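PDB 5B04: translation initiation factor eIF2B subunit beta, which forms part of the eIF2B complex, which catalyses the exchange of GDP for GTP on the gamma subunit of initiation factor eIF2. Local coordinates for residues Gly33-Ala38 with Gly318-Ser323; Pro76-Cys81 with Gly283-Leu288; Asp203-Asn208 with Arg231-Ile236; Val237-Pro242 with Ile265-Ile270; Val313-Gly318 with Asp370-Asn375. One frame throughout, in Å; residues are numbered along the deposited sequence.

Interaction 1 (Gly33-Ala38 with Gly318-Ser323). With PO4 (phosphate ion), chain M.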
# COMPACT_ATOMS: atom_id res chain seq x y z
N GLY C 33 -2.68 -12.39 32.21
CA GLY C 33 -1.70 -11.93 31.24
C GLY C 33 -0.62 -12.96 31.02
O GLY C 33 -0.24 -13.67 31.95
N PRO C 34 -0.11 -13.04 29.78
CA PRO C 34 0.89 -14.02 29.35
C PRO C 34 2.11 -14.10 30.27
O PRO C 34 2.47 -15.20 30.70
CB PRO C 34 1.30 -13.53 27.96
CG PRO C 34 0.10 -12.79 27.47
CD PRO C 34 -0.50 -12.14 28.68
N PHE C 35 2.73 -12.96 30.56
CA PHE C 35 3.97 -12.94 31.33
C PHE C 35 3.77 -13.36 32.78
O PHE C 35 4.50 -14.20 33.30
CB PHE C 35 4.61 -11.55 31.27
CG PHE C 35 6.00 -11.51 31.82
CD1 PHE C 35 7.07 -11.94 31.06
CD2 PHE C 35 6.24 -11.04 33.11
CE1 PHE C 35 8.36 -11.91 31.56
CE2 PHE C 35 7.53 -11.01 33.61
CZ PHE C 35 8.59 -11.44 32.84
N ALA C 36 2.77 -12.76 33.44
CA ALA C 36 2.49 -13.06 34.84
C ALA C 36 2.14 -14.54 35.03
O ALA C 36 2.64 -15.19 35.94
CB ALA C 36 1.37 -12.18 35.36
N VAL C 37 1.27 -15.04 34.15
CA VAL C 37 0.86 -16.44 34.20
C VAL C 37 2.05 -17.37 33.99
O VAL C 37 2.20 -18.37 34.69
CB VAL C 37 -0.23 -16.73 33.14
CG1 VAL C 37 -0.41 -18.22 32.95
CG2 VAL C 37 -1.55 -16.09 33.54
N ALA C 38 2.90 -17.03 33.02
CA ALA C 38 4.07 -17.84 32.71
C ALA C 38 5.01 -17.98 33.90
O ALA C 38 5.45 -19.08 34.23
CB ALA C 38 4.81 -17.26 31.51
N GLY C 318 7.39 -12.71 22.59
CA GLY C 318 8.29 -13.74 23.08
C GLY C 318 7.79 -15.11 22.65
O GLY C 318 6.58 -15.30 22.47
N ILE C 319 8.70 -16.06 22.50
CA ILE C 319 8.35 -17.39 22.02
C ILE C 319 7.50 -18.18 23.01
O ILE C 319 6.95 -19.22 22.67
CB ILE C 319 9.61 -18.22 21.67
CG1 ILE C 319 10.78 -17.84 22.58
CG2 ILE C 319 9.99 -18.00 20.22
CD1 ILE C 319 10.69 -18.36 24.00
N TYR C 320 7.40 -17.68 24.24
CA TYR C 320 6.63 -18.37 25.28
C TYR C 320 5.14 -18.19 25.06
O TYR C 320 4.33 -18.88 25.67
CB TYR C 320 7.03 -17.86 26.67
CG TYR C 320 6.53 -16.47 27.00
CD1 TYR C 320 7.21 -15.35 26.56
CD2 TYR C 320 5.39 -16.29 27.77
CE1 TYR C 320 6.76 -14.07 26.87
CE2 TYR C 320 4.94 -15.02 28.09
CZ TYR C 320 5.62 -13.92 27.63
OH TYR C 320 5.17 -12.66 27.95
N LYS C 321 4.77 -17.27 24.17
CA LYS C 321 3.37 -17.05 23.82
C LYS C 321 2.95 -17.93 22.65
O LYS C 321 1.83 -17.83 22.15
CB LYS C 321 3.12 -15.58 23.49
CG LYS C 321 3.40 -14.61 24.62
CD LYS C 321 3.05 -13.19 24.22
CE LYS C 321 3.47 -12.19 25.28
NZ LYS C 321 3.19 -10.79 24.85
N LEU C 322 3.86 -18.79 22.20
CA LEU C 322 3.59 -19.68 21.08
C LEU C 322 3.02 -21.01 21.57
O LEU C 322 3.74 -21.85 22.10
CB LEU C 322 4.87 -19.92 20.27
CG LEU C 322 4.73 -20.66 18.94
CD1 LEU C 322 3.69 -20.00 18.05
CD2 LEU C 322 6.08 -20.73 18.23
N SER C 323 1.71 -21.18 21.39
CA SER C 323 1.02 -22.38 21.84
C SER C 323 0.66 -23.29 20.67
O SER C 323 0.28 -22.80 19.60
CB SER C 323 -0.24 -22.00 22.63
OG SER C 323 -0.90 -23.14 23.14
P PO4 M . 3.21 -7.70 26.07
O1 PO4 M . 3.88 -9.00 26.42
O2 PO4 M . 1.83 -7.97 25.51
O3 PO4 M . 4.03 -6.97 25.03
O4 PO4 M . 3.10 -6.84 27.31
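Tyr320 pushes its ring like a flat wedge against the first turn of helix 34-51, where Pro34, Phe35 and Ala38 shape the hollow that takes it. The CD2-CE2 side leads: Tyr320 CD2 lies 3.9 Å from Ala38 CB, and Tyr320 CE2 is 3.6 Å from Pro34 O, which meets the ring at its edge. Tyr320 OH sits 3.5 Å from Phe35 CB and approaches the edge of the Phe35 ring near its plane; the two side chains cross at about a right angle. Leu190 of helix 176-190 touches Phe35, Ala38 and Tyr320 alike. Gly33 occupies the N-cap position of the helix, which belongs to the N-terminal helical part of the subunit, while 319-321 make a 3-10 turn just beyond strand 313-316 of the Rossmann-like sheet, so the wedge sits where the two parts meet. Beside it, Pro34 is a bump met by the extended chain of Lys321, with Pro34 CB 3.7 Å from Lys321 CE. Lys321 CG in turn rests 3.7 Å above one face of the Tyr320 ring, offset toward the rim. Lys321 NZ reaches O1 of a phosphate ion, probably from the crystallisation liquor, in a hydrogen bond whose modelled length is doubtful.

Interaction 2 (Pro76-Cys81 with Gly283-Leu288); sequences PTEFSC and GTHAIL
The Phe79 ring has Leu288 CD2 on one face, a CH-pi contact with the methyl 4.0 Å from the ring centroid and only 11° off the normal. Its opposite face is occupied from its own segment, by Pro76 O and Thr77 CA toward the rim. Ala286 CB adds an oblique contact, 3.6 Å from Phe79 CD1. His285 is the second flat group, and it works through its edge. His285 NE2 donates to Thr77 O at 2.9 Å, an almost straight bond (166°) with the oxygen lying in the ring plane. The next corner, His285 CE1, is 3.4 Å from Glu78 OE2, the carboxylate being steeply turned against the ring. Chi1 of 168° swings the imidazole away from its own backbone N and across to the loop before helix 79-102. The nearby carboxylate may favour a protonated imidazole, though the charge is not seen. Glu78 OE1 also accepts from Gly33 N, and the His285 ring stacks on Tyr361 of strand 354-364. Behind these side chains the backbone of His285 and Ala286 faces a single residue, Val294: a classic beta bulge at the start of the outermost strand 286-287 of the small antiparallel sheet.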
# COMPACT_ATOMS: atom_id res chain seq x y z
N PRO C 76 -8.22 -21.57 30.51
CA PRO C 76 -7.76 -22.20 29.27
C PRO C 76 -7.23 -21.23 28.20
O PRO C 76 -6.53 -21.68 27.30
CB PRO C 76 -9.01 -22.92 28.76
CG PRO C 76 -10.14 -22.14 29.33
CD PRO C 76 -9.68 -21.70 30.69
N THR C 77 -7.57 -19.95 28.30
CA THR C 77 -7.14 -18.99 27.28
C THR C 77 -5.87 -18.26 27.67
O THR C 77 -5.43 -17.34 26.97
CB THR C 77 -8.25 -17.96 26.98
OG1 THR C 77 -8.72 -17.39 28.21
CG2 THR C 77 -9.41 -18.63 26.26
N GLU C 78 -5.27 -18.65 28.79
CA GLU C 78 -3.95 -18.16 29.17
C GLU C 78 -2.92 -19.21 28.78
O GLU C 78 -2.34 -19.89 29.63
CB GLU C 78 -3.88 -17.86 30.67
CG GLU C 78 -4.83 -16.76 31.13
CD GLU C 78 -4.28 -15.37 30.89
OE1 GLU C 78 -5.00 -14.38 31.16
OE2 GLU C 78 -3.12 -15.25 30.44
N PHE C 79 -2.69 -19.32 27.47
CA PHE C 79 -1.89 -20.40 26.89
C PHE C 79 -0.44 -20.42 27.36
O PHE C 79 0.24 -21.44 27.20
CB PHE C 79 -1.93 -20.30 25.36
CG PHE C 79 -3.32 -20.22 24.80
CD1 PHE C 79 -3.93 -18.99 24.61
CD2 PHE C 79 -4.02 -21.36 24.45
CE1 PHE C 79 -5.21 -18.90 24.09
CE2 PHE C 79 -5.30 -21.29 23.93
CZ PHE C 79 -5.89 -20.05 23.75
N SER C 80 0.03 -19.32 27.92
CA SER C 80 1.39 -19.23 28.43
C SER C 80 1.62 -20.24 29.55
O SER C 80 2.73 -20.74 29.73
CB SER C 80 1.70 -17.82 28.91
OG SER C 80 0.72 -17.37 29.83
N CYS C 81 0.56 -20.54 30.30
CA CYS C 81 0.62 -21.55 31.35
C CYS C 81 0.98 -22.91 30.78
O CYS C 81 1.97 -23.53 31.19
CB CYS C 81 -0.71 -21.63 32.10
SG CYS C 81 -0.76 -22.86 33.43
N GLY C 283 1.53 -5.99 19.44
CA GLY C 283 1.81 -7.01 20.43
C GLY C 283 0.72 -8.05 20.32
O GLY C 283 -0.27 -7.85 19.61
N THR C 284 0.89 -9.17 21.01
CA THR C 284 -0.12 -10.22 20.98
C THR C 284 -0.24 -10.88 22.35
O THR C 284 0.69 -10.87 23.14
CB THR C 284 0.19 -11.28 19.91
OG1 THR C 284 -0.90 -12.21 19.83
CG2 THR C 284 1.46 -12.03 20.25
N HIS C 285 -1.41 -11.45 22.62
CA HIS C 285 -1.64 -12.17 23.86
C HIS C 285 -1.14 -13.61 23.73
O HIS C 285 -0.58 -14.17 24.67
CB HIS C 285 -3.12 -12.16 24.24
CG HIS C 285 -3.48 -13.11 25.33
ND1 HIS C 285 -3.22 -12.85 26.66
CD2 HIS C 285 -4.06 -14.33 25.29
CE1 HIS C 285 -3.64 -13.87 27.39
NE2 HIS C 285 -4.15 -14.78 26.59
N ALA C 286 -1.33 -14.18 22.55
CA ALA C 286 -0.89 -15.55 22.28
C ALA C 286 -0.84 -15.83 20.78
O ALA C 286 -1.57 -15.22 20.00
CB ALA C 286 -1.81 -16.55 22.96
N ILE C 287 0.04 -16.74 20.39
CA ILE C 287 0.11 -17.20 19.01
C ILE C 287 -0.20 -18.69 18.96
O ILE C 287 0.50 -19.50 19.57
CB ILE C 287 1.50 -16.95 18.39
CG1 ILE C 287 1.93 -15.49 18.62
CG2 ILE C 287 1.49 -17.28 16.91
CD1 ILE C 287 3.35 -15.20 18.18
N LEU C 288 -1.26 -19.05 18.25
CA LEU C 288 -1.75 -20.42 18.25
C LEU C 288 -0.99 -21.32 17.28
O LEU C 288 -0.02 -20.89 16.65
CB LEU C 288 -3.24 -20.45 17.92
CG LEU C 288 -4.11 -19.67 18.91
CD1 LEU C 288 -5.57 -19.83 18.57
CD2 LEU C 288 -3.83 -20.11 20.34

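Interaction 3 (Asp203-Asn208 with Arg231-Ile236)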
# COMPACT_ATOMS: atom_id res chain seq x y z
N ASP C 203 16.66 -2.51 12.77
CA ASP C 203 16.57 -3.10 11.44
C ASP C 203 15.21 -2.86 10.79
O ASP C 203 15.01 -3.17 9.62
CB ASP C 203 16.85 -4.61 11.50
CG ASP C 203 18.26 -4.93 11.94
OD1 ASP C 203 19.15 -4.07 11.74
OD2 ASP C 203 18.49 -6.03 12.47
N HIS C 204 14.28 -2.30 11.55
CA HIS C 204 12.92 -2.12 11.06
C HIS C 204 12.35 -0.74 11.40
O HIS C 204 11.40 -0.28 10.76
CB HIS C 204 12.01 -3.21 11.63
CG HIS C 204 12.50 -4.60 11.33
ND1 HIS C 204 12.50 -5.13 10.06
CD2 HIS C 204 13.01 -5.55 12.15
CE1 HIS C 204 12.99 -6.36 10.11
NE2 HIS C 204 13.31 -6.64 11.36
N LEU C 205 12.93 -0.08 12.40
CA LEU C 205 12.55 1.29 12.73
C LEU C 205 13.61 2.27 12.25
O LEU C 205 14.76 2.21 12.67
CB LEU C 205 12.33 1.45 14.23
CG LEU C 205 11.07 0.81 14.81
CD1 LEU C 205 10.91 1.20 16.27
CD2 LEU C 205 9.85 1.22 14.00
N HIS C 206 13.22 3.17 11.35
CA HIS C 206 14.13 4.18 10.84
C HIS C 206 13.56 5.58 11.02
O HIS C 206 12.39 5.74 11.39
CB HIS C 206 14.45 3.91 9.37
CG HIS C 206 15.24 2.66 9.15
ND1 HIS C 206 16.61 2.66 8.96
CD2 HIS C 206 14.86 1.36 9.10
CE1 HIS C 206 17.03 1.42 8.79
NE2 HIS C 206 15.98 0.61 8.87
N SER C 207 14.38 6.59 10.75
CA SER C 207 13.99 7.97 10.98
C SER C 207 12.87 8.43 10.05
O SER C 207 12.80 8.01 8.90
CB SER C 207 15.20 8.90 10.83
OG SER C 207 16.21 8.58 11.77
N ASN C 208 11.99 9.27 10.59
CA ASN C 208 10.90 9.90 9.84
C ASN C 208 9.86 8.92 9.29
O ASN C 208 9.00 9.31 8.50
CB ASN C 208 11.47 10.74 8.69
CG ASN C 208 12.30 11.90 9.19
OD1 ASN C 208 13.50 11.76 9.44
ND2 ASN C 208 11.67 13.06 9.34
N ARG C 231 17.26 7.30 16.95
CA ARG C 231 16.45 7.68 15.80
C ARG C 231 15.12 8.31 16.20
O ARG C 231 14.41 7.78 17.05
CB ARG C 231 16.21 6.47 14.90
CG ARG C 231 17.49 5.79 14.44
CD ARG C 231 17.20 4.56 13.61
NE ARG C 231 18.43 3.86 13.25
CZ ARG C 231 18.47 2.70 12.59
NH1 ARG C 231 17.34 2.11 12.22
NH2 ARG C 231 19.63 2.14 12.31
N LYS C 232 14.79 9.43 15.57
CA LYS C 232 13.54 10.12 15.85
C LYS C 232 12.51 9.85 14.76
O LYS C 232 12.71 10.18 13.59
CB LYS C 232 13.78 11.63 15.99
CG LYS C 232 14.86 11.98 16.99
CD LYS C 232 14.42 13.10 17.92
CE LYS C 232 14.90 12.86 19.34
NZ LYS C 232 14.52 13.97 20.26
N PHE C 233 11.40 9.23 15.16
CA PHE C 233 10.34 8.88 14.24
C PHE C 233 8.97 9.19 14.85
O PHE C 233 8.89 9.88 15.86
CB PHE C 233 10.42 7.39 13.85
CG PHE C 233 10.54 6.47 15.03
CD1 PHE C 233 11.79 6.14 15.55
CD2 PHE C 233 9.42 5.92 15.62
CE1 PHE C 233 11.90 5.29 16.63
CE2 PHE C 233 9.52 5.07 16.71
CZ PHE C 233 10.77 4.75 17.21
N SER C 234 7.91 8.69 14.22
CA SER C 234 6.56 8.96 14.70
C SER C 234 5.79 7.67 14.96
O SER C 234 5.95 6.68 14.24
CB SER C 234 5.80 9.82 13.68
OG SER C 234 6.46 11.06 13.47
N VAL C 235 4.96 7.69 15.99
CA VAL C 235 4.12 6.54 16.32
C VAL C 235 2.68 6.97 16.56
O VAL C 235 2.41 7.86 17.36
CB VAL C 235 4.63 5.79 17.57
CG1 VAL C 235 3.58 4.81 18.08
CG2 VAL C 235 5.93 5.06 17.25
N ILE C 236 1.75 6.35 15.84
CA ILE C 236 0.33 6.56 16.08
C ILE C 236 -0.19 5.44 16.98
O ILE C 236 -0.16 4.27 16.61
CB ILE C 236 -0.48 6.60 14.77
CG1 ILE C 236 0.02 7.72 13.87
CG2 ILE C 236 -1.95 6.78 15.07
CD1 ILE C 236 -0.75 7.85 12.58
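Arg231 reaches across to the loop 203-208 with its chain extended from CG to NE, and its guanidinium is held from two directions. At its edge, Arg231 NH1 donates to Leu205 O at 2.6 Å, close to the guanidinium plane but bent, with 143° at the hydrogen. Broadside, the group lies flat on His206, the centres 4.5 Å apart and the planes 27° from parallel; the two side chains run alongside each other and point the same way, NH1 sitting over the imidazole toward its rim. Arg231 NH1 bonds Met202 O as well, so one nitrogen ties together two carbonyls of the same loop.

The tightly packed part is mostly apolar. Leu205 points toward 231-236 and puts CD1 3.7 Å from Phe233 CZ, while Phe223, Leu224 and Ala227 of helix 218-228 close in on the leucine. The loop passes close by the root of the phenylalanine too, His206 O being 3.6 Å from Phe233 CB.

Toward solvent the contact thins out. Ser207 OG merely brushes Arg231 CB at 3.8 Å, the Lys232 side chain leads away from the loop, and Asn208 is exposed. What links the segments here is backbone: Asn208 N donates to Lys232 O at 3.2 Å, just before strand 210-214 starts beside strand 234-238 in the Rossmann-like sheet. Lys118 of the neighbouring delta subunit packs on His206 and Ser207.

With a guanidinium on its face, His206 is probably neutral, and Arg231 probably spends its charge mainly on the two carbonyl oxygens, since Asp203 OD1 stays 6.3 Å from Arg231 NH2.

Interaction 4 (Val237-Pro242 with Ile265-Ile270)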
# COMPACT_ATOMS: atom_id res chain seq x y z
N VAL C 237 -0.66 5.81 18.16
CA VAL C 237 -1.18 4.83 19.11
C VAL C 237 -2.70 4.82 19.11
O VAL C 237 -3.34 5.77 19.58
CB VAL C 237 -0.68 5.10 20.54
CG1 VAL C 237 -1.31 4.10 21.51
CG2 VAL C 237 0.83 5.02 20.60
N ALA C 238 -3.28 3.75 18.58
CA ALA C 238 -4.72 3.56 18.67
C ALA C 238 -5.06 3.00 20.04
O ALA C 238 -4.57 1.94 20.43
CB ALA C 238 -5.20 2.62 17.57
N GLU C 239 -5.89 3.73 20.79
CA GLU C 239 -6.35 3.27 22.09
C GLU C 239 -7.07 1.93 21.93
O GLU C 239 -7.73 1.70 20.93
CB GLU C 239 -7.27 4.30 22.74
CG GLU C 239 -8.48 4.65 21.89
CD GLU C 239 -9.55 5.38 22.66
OE1 GLU C 239 -9.21 6.15 23.59
OE2 GLU C 239 -10.74 5.18 22.35
N GLY C 240 -6.92 1.05 22.91
CA GLY C 240 -7.54 -0.25 22.84
C GLY C 240 -8.90 -0.28 23.51
O GLY C 240 -9.19 -1.18 24.30
N PHE C 241 -9.72 0.72 23.20
CA PHE C 241 -11.02 0.86 23.84
C PHE C 241 -11.91 -0.36 23.61
O PHE C 241 -11.99 -0.86 22.49
CB PHE C 241 -11.73 2.11 23.33
CG PHE C 241 -12.96 2.46 24.11
CD1 PHE C 241 -12.85 3.12 25.32
CD2 PHE C 241 -14.21 2.08 23.68
CE1 PHE C 241 -13.96 3.42 26.05
CE2 PHE C 241 -15.33 2.38 24.42
CZ PHE C 241 -15.21 3.06 25.61
N PRO C 242 -12.58 -0.84 24.67
CA PRO C 242 -12.62 -0.24 26.01
C PRO C 242 -11.63 -0.84 27.00
O PRO C 242 -11.54 -0.37 28.13
CB PRO C 242 -14.06 -0.52 26.46
CG PRO C 242 -14.47 -1.77 25.69
CD PRO C 242 -13.45 -2.02 24.59
N ILE C 265 -5.08 8.31 18.78
CA ILE C 265 -6.31 8.31 17.99
C ILE C 265 -7.34 7.32 18.52
O ILE C 265 -7.00 6.35 19.20
CB ILE C 265 -6.03 7.96 16.51
CG1 ILE C 265 -5.52 6.52 16.39
CG2 ILE C 265 -5.03 8.94 15.91
CD1 ILE C 265 -5.49 6.00 14.97
N SER C 266 -8.60 7.58 18.21
CA SER C 266 -9.67 6.62 18.49
C SER C 266 -9.57 5.46 17.51
O SER C 266 -8.89 5.56 16.49
CB SER C 266 -11.04 7.29 18.40
OG SER C 266 -11.20 7.95 17.15
N ASP C 267 -10.24 4.36 17.82
CA ASP C 267 -10.16 3.16 16.99
C ASP C 267 -10.82 3.36 15.63
O ASP C 267 -10.50 2.67 14.66
CB ASP C 267 -10.81 1.97 17.70
CG ASP C 267 -10.01 1.51 18.89
OD1 ASP C 267 -9.03 0.75 18.70
OD2 ASP C 267 -10.35 1.91 20.03
N ALA C 268 -11.75 4.31 15.55
CA ALA C 268 -12.45 4.59 14.31
C ALA C 268 -11.54 5.26 13.29
O ALA C 268 -11.75 5.17 12.09
CB ALA C 268 -13.68 5.45 14.57
N THR C 269 -10.51 5.95 13.80
CA THR C 269 -9.63 6.74 12.96
C THR C 269 -8.54 5.90 12.29
O THR C 269 -7.79 6.39 11.45
CB THR C 269 -8.95 7.86 13.78
OG1 THR C 269 -9.87 8.34 14.78
CG2 THR C 269 -8.54 9.02 12.89
N ILE C 270 -8.48 4.62 12.65
CA ILE C 270 -7.43 3.72 12.17
C ILE C 270 -7.32 3.67 10.64
O ILE C 270 -6.23 3.83 10.09
CB ILE C 270 -7.65 2.28 12.69
CG1 ILE C 270 -7.38 2.23 14.19
CG2 ILE C 270 -6.74 1.30 11.97
CD1 ILE C 270 -7.67 0.88 14.81
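Ala238 and Ile265 pair as neighbours in a parallel bridge, at the C-terminal ends of two strands joined by a beta-alpha-beta crossover through helix 245-257, the repeating unit of a Rossmann-like fold. Two backbone hydrogen bonds make the bridge. Ile265 N donates to Val237 O at 3.2 Å, and Glu239 N returns a bond to Ile265 O at 3.3 Å. On its other side Ile265 pairs with a strand of the delta subunit, so the sheet continues into that chain.

Apolar contacts gather at the small Ala238 CB. The methyl has Ile265 CG1 at 4.1 Å on the adjoining strand and Ile270 CG1 at 4.0 Å.

Charged groups collect where the strands give way to loops. Two like charges come near each other, Glu239 OE2 standing 4.0 Å from Asp267 OD2, and the two side chains cross at about a right angle. Glu239 OE1 is hydrogen-bonded to His249 NE2, and its salt bridge to Arg302 of the delta subunit probably offsets the charge. Phe241 N, at the close of the inverse gamma turn centred on Gly240, divides weakly between Glu239 O and Asp267 OD2, the latter 3.4 Å away. Alongside that bond the carboxylate also meets carbon, Phe241 CB lying 3.6 Å from Asp267 OD2.

Interaction 5 (Val313-Gly318 with Asp370-Asn375)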
# COMPACT_ATOMS: atom_id res chain seq x y z
N VAL C 313 2.46 -5.78 8.40
CA VAL C 313 2.08 -6.00 9.79
C VAL C 313 3.17 -6.78 10.52
O VAL C 313 3.45 -7.93 10.19
CB VAL C 313 0.75 -6.76 9.91
CG1 VAL C 313 0.50 -7.18 11.35
CG2 VAL C 313 -0.40 -5.91 9.39
N VAL C 314 3.79 -6.13 11.50
CA VAL C 314 4.85 -6.77 12.28
C VAL C 314 4.35 -7.08 13.68
O VAL C 314 3.61 -6.30 14.28
CB VAL C 314 6.10 -5.87 12.37
CG1 VAL C 314 7.31 -6.70 12.77
CG2 VAL C 314 6.35 -5.18 11.04
N VAL C 315 4.76 -8.23 14.21
CA VAL C 315 4.34 -8.64 15.55
C VAL C 315 5.53 -8.93 16.45
O VAL C 315 6.38 -9.76 16.13
CB VAL C 315 3.44 -9.89 15.49
CG1 VAL C 315 3.05 -10.33 16.89
CG2 VAL C 315 2.21 -9.62 14.65
N CYS C 316 5.60 -8.22 17.57
CA CYS C 316 6.66 -8.43 18.55
C CYS C 316 6.15 -9.28 19.71
O CYS C 316 5.26 -8.86 20.45
CB CYS C 316 7.20 -7.09 19.06
SG CYS C 316 7.88 -6.02 17.78
N SER C 317 6.72 -10.47 19.87
CA SER C 317 6.27 -11.39 20.90
C SER C 317 7.34 -12.39 21.30
O SER C 317 8.11 -12.86 20.46
CB SER C 317 5.02 -12.14 20.43
OG SER C 317 4.57 -13.06 21.41
N GLY C 318 7.39 -12.71 22.59
CA GLY C 318 8.29 -13.74 23.08
C GLY C 318 7.79 -15.11 22.65
O GLY C 318 6.58 -15.30 22.47
N ASP C 370 3.12 -10.27 8.46
CA ASP C 370 4.26 -10.34 7.55
C ASP C 370 5.51 -10.82 8.27
O ASP C 370 6.27 -11.63 7.73
CB ASP C 370 4.52 -8.98 6.91
CG ASP C 370 3.41 -8.56 5.96
OD1 ASP C 370 3.39 -9.05 4.81
OD2 ASP C 370 2.56 -7.74 6.37
N LEU C 371 5.73 -10.32 9.48
CA LEU C 371 6.95 -10.63 10.21
C LEU C 371 6.72 -10.76 11.71
O LEU C 371 6.02 -9.94 12.32
CB LEU C 371 8.01 -9.55 9.95
CG LEU C 371 9.33 -9.70 10.70
CD1 LEU C 371 10.06 -10.95 10.25
CD2 LEU C 371 10.20 -8.46 10.51
N PHE C 372 7.30 -11.79 12.31
CA PHE C 372 7.29 -11.95 13.76
C PHE C 372 8.64 -11.56 14.35
O PHE C 372 9.67 -12.15 14.01
CB PHE C 372 6.96 -13.39 14.15
CG PHE C 372 5.50 -13.73 14.06
CD1 PHE C 372 4.62 -13.34 15.06
CD2 PHE C 372 5.00 -14.45 12.98
CE1 PHE C 372 3.28 -13.66 14.98
CE2 PHE C 372 3.66 -14.77 12.90
CZ PHE C 372 2.79 -14.37 13.90
N ILE C 373 8.63 -10.56 15.22
CA ILE C 373 9.84 -10.20 15.96
C ILE C 373 9.85 -10.92 17.31
O ILE C 373 9.03 -10.63 18.18
CB ILE C 373 9.93 -8.68 16.19
CG1 ILE C 373 10.13 -7.95 14.86
CG2 ILE C 373 11.08 -8.35 17.14
CD1 ILE C 373 11.48 -8.21 14.22
N THR C 374 10.77 -11.86 17.46
CA THR C 374 10.84 -12.65 18.69
C THR C 374 12.22 -12.55 19.33
O THR C 374 13.13 -11.96 18.77
CB THR C 374 10.53 -14.14 18.41
OG1 THR C 374 11.59 -14.71 17.63
CG2 THR C 374 9.21 -14.28 17.67
N ASN C 375 12.35 -13.13 20.52
CA ASN C 375 13.64 -13.17 21.21
C ASN C 375 14.58 -14.18 20.56
O ASN C 375 15.76 -14.24 20.89
CB ASN C 375 13.45 -13.49 22.69
CG ASN C 375 12.53 -14.67 22.92
OD1 ASN C 375 11.47 -14.77 22.30
ND2 ASN C 375 12.93 -15.57 23.81
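Ile373 lies against strand 313-316 along most of its side chain. Its CB is 3.7 Å from Cys316 SG, and its CG2 keeps to the same sulfur. Chi1 of -67° sends Ile373 CG1 the other way along the strand, to within 3.7 Å of Val314 CG1. The tip, CD1, then leaves the neighbouring strand and packs on His204. On the other face of the sheet Val315 and Phe372 run alongside each other, Val315 CB 3.7 Å from Phe372 CD1.

Between these faces the two strands form a parallel ladder, their axes 21° apart. Val315 N donates to Leu371 O at 2.8 Å, Ile373 N to Val315 O, and Ser317 N to Ile373 O at 2.9 Å. The pairing places 371-374 next to 313-316 in the Rossmann-like sheet, while Leu387 and Ile385 of the neighbouring delta subunit pack on Val314 and Leu371.

At the start of the ladder a side chain takes over from the backbone: Val313 N points at Asp370 OD2, 2.8 Å away and met on its anti side. Val313 O receives Asp370 N and, weakly, Leu371 N. Both polar backbone atoms of the buried Val313 are thus satisfied by Asp370 where the regular pairing begins.

How the interactions relate
Interactions 3, 4 and 5 belong to the large Rossmann-like sheet; interaction 1 lies where it meets the helical part, and interaction 2 joins helix 79-102 to the small antiparallel sheet, touching interaction 5 with Ile287 CD1 3.6 Å from Phe372 CE1. Interactions 3 and 4 share strand 234-238, and His204 CE1 of interaction 3 lies 3.5 Å from Leu371 CD2 of interaction 5. Interactions 1 and 5 share Gly318, and Asn375 OD1 probably accepts from Ile319 N. Interactions 1 and 2 are stitched by probable bonds of Ile287 with Lys321 and Ser323. Lys321 NZ bonds Thr284 O, beside a phosphate held by the hydroxyls of Ser217 and Thr219 and the backbone N of Lys218.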